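Local coordinates for protein exopolyphosphatase (Aquifex aeolicus, PDB 1T6C) that binds calcium and probably hydrolyses phosphoanhydride bonds as an exopolyphosphatase of the Ppx/GppA family with an actin-like fold, at residues 221-226 with 245-250; 258-261 with 265-268. All coordinates share one frame; numbering follows the deposited sequence. Where two conformers were deposited one is given.

Contact 1: 221-226 with 245-250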
loop_
_atom_site.group_PDB
_atom_site.type_symbol
_atom_site.label_atom_id
_atom_site.label_comp_id
_atom_site.label_asym_id
_atom_site.label_seq_id
_atom_site.Cartn_x
_atom_site.Cartn_y
_atom_site.Cartn_z
ATOM N N ALA A 221 -4.343 -6.593 -13.545
ATOM C CA ALA A 221 -5.223 -7.745 -13.727
ATOM C C ALA A 221 -6.237 -7.487 -14.834
ATOM O O ALA A 221 -6.532 -8.362 -15.624
ATOM C CB ALA A 221 -5.943 -8.083 -12.417
ATOM N N LEU A 222 -6.802 -6.290 -14.885
ATOM C CA LEU A 222 -7.740 -5.943 -15.960
ATOM C C LEU A 222 -7.060 -5.960 -17.338
ATOM O O LEU A 222 -7.565 -6.613 -18.290
ATOM C CB LEU A 222 -8.381 -4.573 -15.671
ATOM C CG LEU A 222 -9.310 -4.482 -14.465
ATOM C CD1 LEU A 222 -9.696 -3.042 -14.202
ATOM C CD2 LEU A 222 -10.562 -5.319 -14.681
ATOM N N GLU A 223 -5.911 -5.303 -17.443
ATOM C CA GLU A 223 -5.197 -5.199 -18.734
ATOM C C GLU A 223 -4.814 -6.562 -19.301
ATOM O O GLU A 223 -4.986 -6.815 -20.495
ATOM C CB GLU A 223 -3.973 -4.311 -18.601
ATOM C CG GLU A 223 -3.153 -4.203 -19.870
ATOM C CD GLU A 223 -3.899 -3.594 -21.033
ATOM O OE1 GLU A 223 -4.897 -2.859 -20.828
ATOM O OE2 GLU A 223 -3.495 -3.858 -22.174
ATOM N N TYR A 224 -4.370 -7.453 -18.421
ATOM C CA TYR A 224 -3.831 -8.735 -18.797
ATOM C C TYR A 224 -4.804 -9.893 -18.617
ATOM O O TYR A 224 -4.405 -11.045 -18.757
ATOM C CB TYR A 224 -2.500 -8.958 -18.087
ATOM C CG TYR A 224 -1.462 -7.997 -18.624
ATOM C CD1 TYR A 224 -0.981 -8.137 -19.928
ATOM C CD2 TYR A 224 -1.043 -6.879 -17.888
ATOM C CE1 TYR A 224 -0.044 -7.230 -20.446
ATOM C CE2 TYR A 224 -0.109 -5.980 -18.410
ATOM C CZ TYR A 224 0.390 -6.167 -19.682
ATOM O OH TYR A 224 1.277 -5.270 -20.235
ATOM N N ASN A 225 -6.080 -9.592 -18.366
ATOM C CA ASN A 225 -7.122 -10.628 -18.302
ATOM C C ASN A 225 -6.834 -11.691 -17.278
ATOM O O ASN A 225 -6.996 -12.887 -17.533
ATOM C CB ASN A 225 -7.323 -11.280 -19.677
ATOM C CG ASN A 225 -7.668 -10.289 -20.735
ATOM O OD1 ASN A 225 -8.634 -9.563 -20.595
ATOM N ND2 ASN A 225 -6.880 -10.255 -21.815
ATOM N N VAL A 226 -6.391 -11.233 -16.106
ATOM C CA VAL A 226 -6.072 -12.107 -14.977
ATOM C C VAL A 226 -7.301 -12.188 -14.076
ATOM O O VAL A 226 -7.725 -11.213 -13.409
ATOM C CB VAL A 226 -4.884 -11.593 -14.152
ATOM C CG1 VAL A 226 -4.551 -12.587 -13.041
ATOM C CG2 VAL A 226 -3.659 -11.406 -15.068
ATOM N N LYS A 245 -4.130 5.188 -19.718
ATOM C CA LYS A 245 -5.068 6.197 -20.237
ATOM C C LYS A 245 -6.376 5.552 -20.700
ATOM O O LYS A 245 -7.477 6.037 -20.399
ATOM C CB LYS A 245 -4.450 7.003 -21.396
ATOM C CG LYS A 245 -5.345 8.147 -21.853
ATOM C CD LYS A 245 -4.874 8.848 -23.099
ATOM C CE LYS A 245 -5.887 9.899 -23.561
ATOM N NZ LYS A 245 -7.146 9.305 -24.095
ATOM N N LYS A 246 -6.280 4.449 -21.412
ATOM C CA LYS A 246 -7.481 3.786 -21.907
ATOM C C LYS A 246 -8.358 3.276 -20.765
ATOM O O LYS A 246 -9.587 3.400 -20.831
ATOM C CB LYS A 246 -7.123 2.707 -22.914
ATOM C CG LYS A 246 -6.797 3.329 -24.250
ATOM C CD LYS A 246 -6.114 2.334 -25.176
ATOM C CE LYS A 246 -6.902 2.090 -26.453
ATOM N NZ LYS A 246 -6.255 0.985 -27.230
ATOM N N TRP A 247 -7.747 2.781 -19.685
ATOM C CA TRP A 247 -8.532 2.373 -18.498
ATOM C C TRP A 247 -9.160 3.557 -17.770
ATOM O O TRP A 247 -10.295 3.465 -17.261
ATOM C CB TRP A 247 -7.692 1.514 -17.534
ATOM C CG TRP A 247 -7.547 0.130 -18.039
ATOM C CD1 TRP A 247 -6.450 -0.432 -18.606
ATOM C CD2 TRP A 247 -8.589 -0.838 -18.142
ATOM N NE1 TRP A 247 -6.738 -1.708 -19.033
ATOM C CE2 TRP A 247 -8.053 -1.982 -18.752
ATOM C CE3 TRP A 247 -9.937 -0.868 -17.741
ATOM C CZ2 TRP A 247 -8.800 -3.110 -19.001
ATOM C CZ3 TRP A 247 -10.662 -1.995 -17.982
ATOM C CH2 TRP A 247 -10.099 -3.098 -18.599
ATOM N N PHE A 248 -8.432 4.668 -17.664
ATOM C CA PHE A 248 -9.004 5.885 -17.113
ATOM C C PHE A 248 -10.240 6.310 -17.920
ATOM O O PHE A 248 -11.298 6.573 -17.383
ATOM C CB PHE A 248 -7.983 7.029 -17.046
ATOM C CG PHE A 248 -8.496 8.197 -16.266
ATOM C CD1 PHE A 248 -8.275 8.289 -14.898
ATOM C CD2 PHE A 248 -9.249 9.183 -16.874
ATOM C CE1 PHE A 248 -8.816 9.333 -14.144
ATOM C CE2 PHE A 248 -9.748 10.214 -16.144
ATOM C CZ PHE A 248 -9.535 10.288 -14.771
ATOM N N ASP A 249 -10.105 6.320 -19.234
ATOM C CA ASP A 249 -11.198 6.720 -20.098
ATOM C C ASP A 249 -12.401 5.768 -20.017
ATOM O O ASP A 249 -13.549 6.206 -20.125
ATOM C CB ASP A 249 -10.706 6.842 -21.530
ATOM C CG ASP A 249 -9.798 8.034 -21.735
ATOM O OD1 ASP A 249 -9.715 8.964 -20.878
ATOM O OD2 ASP A 249 -9.064 8.059 -22.743
ATOM N N THR A 250 -12.147 4.491 -19.754
ATOM C CA THR A 250 -13.186 3.493 -19.592
ATOM C C THR A 250 -13.942 3.748 -18.310
ATOM O O THR A 250 -15.167 3.869 -18.300
ATOM C CB THR A 250 -12.531 2.098 -19.570
ATOM O OG1 THR A 250 -12.044 1.810 -20.889
ATOM C CG2 THR A 250 -13.491 0.994 -19.267
#
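Trp247 NE1 gives its hydrogen to Glu223 OE1 at 2.8 Å. The bond is fairly straight, with an N-H...O angle of 154°. OE1 receives it on its anti lone pair and sits close to the indole plane, at the ring edge. The carboxylate itself is turned nearly upright to that plane, 84° from it. Glu223 gets there by a bend at its second torsion (chi2 62°), which turns the carboxylate back toward the indole. Its other oxygen, OE2, is hydrogen-bonded to Gln243 NE2, so both oxygens of the acid accept from side chains of helix 241-251.

Leu222 meets the same indole over a face. Leu222 CB lies 3.9 Å from the centre of the Trp247 six-membered ring, a CH-pi contact, and Leu222 CD1 reaches Trp247 CZ3 at 4.0 Å. Trp247 thus bridges from helix 241-251 to the C-terminal end of helix 214-223, in the half of the actin-like fold built on the six-stranded sheet. That helix ends in a Schellman motif, with Asn225 at C-prime and Val226 N bonded to Ala221 O at 2.9 Å. Phe263 meets the indole edge-to-face, and a bound MPD molecule, probably from the crystallisation liquor, also touches it. A leucine in place of Trp247 would probably leave Glu223 OE1 without its N-H donor and uncover Leu222 CB. Further along, Lys246 O accepts both Thr250 N and Thr250 OG1, which come from opposite faces of its carbonyl plane.

Contact 2: 258-261 with 265-268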
loop_
_atom_site.group_PDB
_atom_site.type_symbol
_atom_site.label_atom_id
_atom_site.label_comp_id
_atom_site.label_asym_id
_atom_site.label_seq_id
_atom_site.Cartn_x
_atom_site.Cartn_y
_atom_site.Cartn_z
ATOM N N GLU A 258 -21.753 0.262 -11.169
ATOM C CA GLU A 258 -21.661 -0.638 -12.305
ATOM C C GLU A 258 -20.253 -1.170 -12.510
ATOM O O GLU A 258 -20.058 -2.152 -13.189
ATOM C CB GLU A 258 -22.148 0.132 -13.545
ATOM C CG GLU A 258 -22.057 -0.576 -14.867
ATOM C CD GLU A 258 -22.963 -1.778 -15.023
ATOM O OE1 GLU A 258 -23.901 -1.971 -14.192
ATOM O OE2 GLU A 258 -22.703 -2.539 -15.993
ATOM N N ARG A 259 -19.253 -0.524 -11.907
ATOM C CA ARG A 259 -17.871 -0.844 -12.221
ATOM C C ARG A 259 -17.520 -2.296 -11.870
ATOM O O ARG A 259 -16.869 -2.949 -12.670
ATOM C CB ARG A 259 -16.911 0.138 -11.553
ATOM C CG ARG A 259 -16.981 1.501 -12.158
ATOM C CD ARG A 259 -16.106 2.515 -11.460
ATOM N NE ARG A 259 -16.269 3.830 -12.068
ATOM C CZ ARG A 259 -15.888 4.969 -11.510
ATOM N NH1 ARG A 259 -15.262 4.957 -10.340
ATOM N NH2 ARG A 259 -16.082 6.127 -12.150
ATOM N N SER A 260 -17.897 -2.762 -10.678
ATOM C CA SER A 260 -17.534 -4.130 -10.266
ATOM C C SER A 260 -18.395 -5.149 -10.985
ATOM O O SER A 260 -18.064 -6.332 -11.031
ATOM C CB SER A 260 -17.707 -4.329 -8.758
ATOM O OG SER A 260 -16.950 -3.407 -7.995
ATOM N N LYS A 261 -19.543 -4.719 -11.490
ATOM C CA LYS A 261 -20.369 -5.609 -12.289
ATOM C C LYS A 261 -19.749 -5.842 -13.658
ATOM O O LYS A 261 -19.738 -6.962 -14.153
ATOM C CB LYS A 261 -21.762 -5.019 -12.466
ATOM C CG LYS A 261 -22.505 -4.828 -11.156
ATOM C CD LYS A 261 -23.856 -4.196 -11.429
ATOM C CE LYS A 261 -24.773 -4.169 -10.223
ATOM N NZ LYS A 261 -25.909 -3.229 -10.513
ATOM N N GLN A 265 -12.836 -7.940 -11.422
ATOM C CA GLN A 265 -11.652 -7.791 -10.582
ATOM C C GLN A 265 -11.708 -6.568 -9.679
ATOM O O GLN A 265 -11.030 -6.518 -8.650
ATOM C CB GLN A 265 -10.397 -7.760 -11.444
ATOM C CG GLN A 265 -10.205 -9.050 -12.222
ATOM C CD GLN A 265 -10.633 -8.942 -13.676
ATOM O OE1 GLN A 265 -11.707 -8.374 -13.991
ATOM N NE2 GLN A 265 -9.775 -9.428 -14.587
ATOM N N VAL A 266 -12.527 -5.586 -10.049
ATOM C CA VAL A 266 -12.735 -4.410 -9.194
ATOM C C VAL A 266 -13.517 -4.757 -7.941
ATOM O O VAL A 266 -14.672 -5.167 -8.042
ATOM C CB VAL A 266 -13.472 -3.283 -9.990
ATOM C CG1 VAL A 266 -13.655 -2.051 -9.132
ATOM C CG2 VAL A 266 -12.649 -2.952 -11.254
ATOM N N GLU A 267 -12.900 -4.596 -6.775
ATOM C CA GLU A 267 -13.647 -4.787 -5.524
ATOM C C GLU A 267 -14.713 -3.727 -5.367
ATOM O O GLU A 267 -14.444 -2.550 -5.575
ATOM C CB GLU A 267 -12.719 -4.724 -4.324
ATOM C CG GLU A 267 -11.765 -5.891 -4.235
ATOM C CD GLU A 267 -10.726 -5.707 -3.156
ATOM O OE1 GLU A 267 -10.733 -4.663 -2.434
ATOM O OE2 GLU A 267 -9.891 -6.618 -3.034
ATOM N N ASP A 268 -15.904 -4.151 -4.922
ATOM C CA ASP A 268 -17.053 -3.270 -4.657
ATOM C C ASP A 268 -16.624 -2.065 -3.818
ATOM O O ASP A 268 -16.983 -0.913 -4.118
ATOM C CB ASP A 268 -18.140 -4.026 -3.874
ATOM C CG ASP A 268 -18.833 -5.124 -4.697
ATOM O OD1 ASP A 268 -19.019 -4.932 -5.916
ATOM O OD2 ASP A 268 -19.234 -6.219 -4.210
#
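Arg259 meets Val266 through its backbone, with Arg259 O 4.3 Å from Val266 CB. Its long side chain runs away from the 265-268 segment. The guanidinium group is held by backbone carbonyls elsewhere: NH1 bonds to Ala271 O and NE to Ile254 O. One arginine of helix 256-262 therefore ties the run before the helix to the loop after it.

Ser260 has the largest share of the contact and makes its hydrogen bond. Two conformers were deposited for it, so the details that follow hold for one of them. In this conformer OG lies beside the backbone N and anti to the carbonyl carbon (chi1 -57°), which brings it against the returning chain. Ser260 OG gives its hydrogen to Val266 O at 2.9 Å. The donor stands well above the carbonyl plane, 57° out of it, and the C=O...OG angle is 123°. The approach is thus over the carbonyl group and not along a lone pair.

Helix 256-262 ends, the chain turns back, and residues 265-268 pass beside it, without regular structure, on the way to helix 274-288, in the half of the actin-like fold built on the six-stranded sheet. The backbones come near here, with Ser260 CA and Val266 CA 4.9 Å apart. Val266 is buried and points its CB at the helix. Val266 CG1 lies 3.7 Å from Ser260 OG, while Ala271 touches both residues. Asp268 OD1 comes to 3.2 Å from Ser260 CB in this conformer. Asp268 N is also near OG, but its angle is too poor for a hydrogen bond. Between Val266 and Asp268, Glu267 points its CB away from the helix, and its OE1 forms salt bridges with Arg269 and Arg270.

Overall arrangement
From the N terminus, the chain first passes through the five-stranded sheet and reaches helix 214-223 in the part of the fold built on the six-stranded sheet. Contact 1 ties that helix to helix 241-251, closing a loop that holds helix 231-234 and strand 238-240. Contact 2 then closes a much shorter loop, tying helix 256-262 to the loop before helix 274-288. The two are in series and neither encloses the other. Their centres are about 13 Å apart, and they touch. Val226 O and Gln265 NE2 are 3.0 Å apart, a probable hydrogen bond joining that loop to the end of helix 214-223. Leu222 CD1 packs on Val266 CG2 at 4.2 Å.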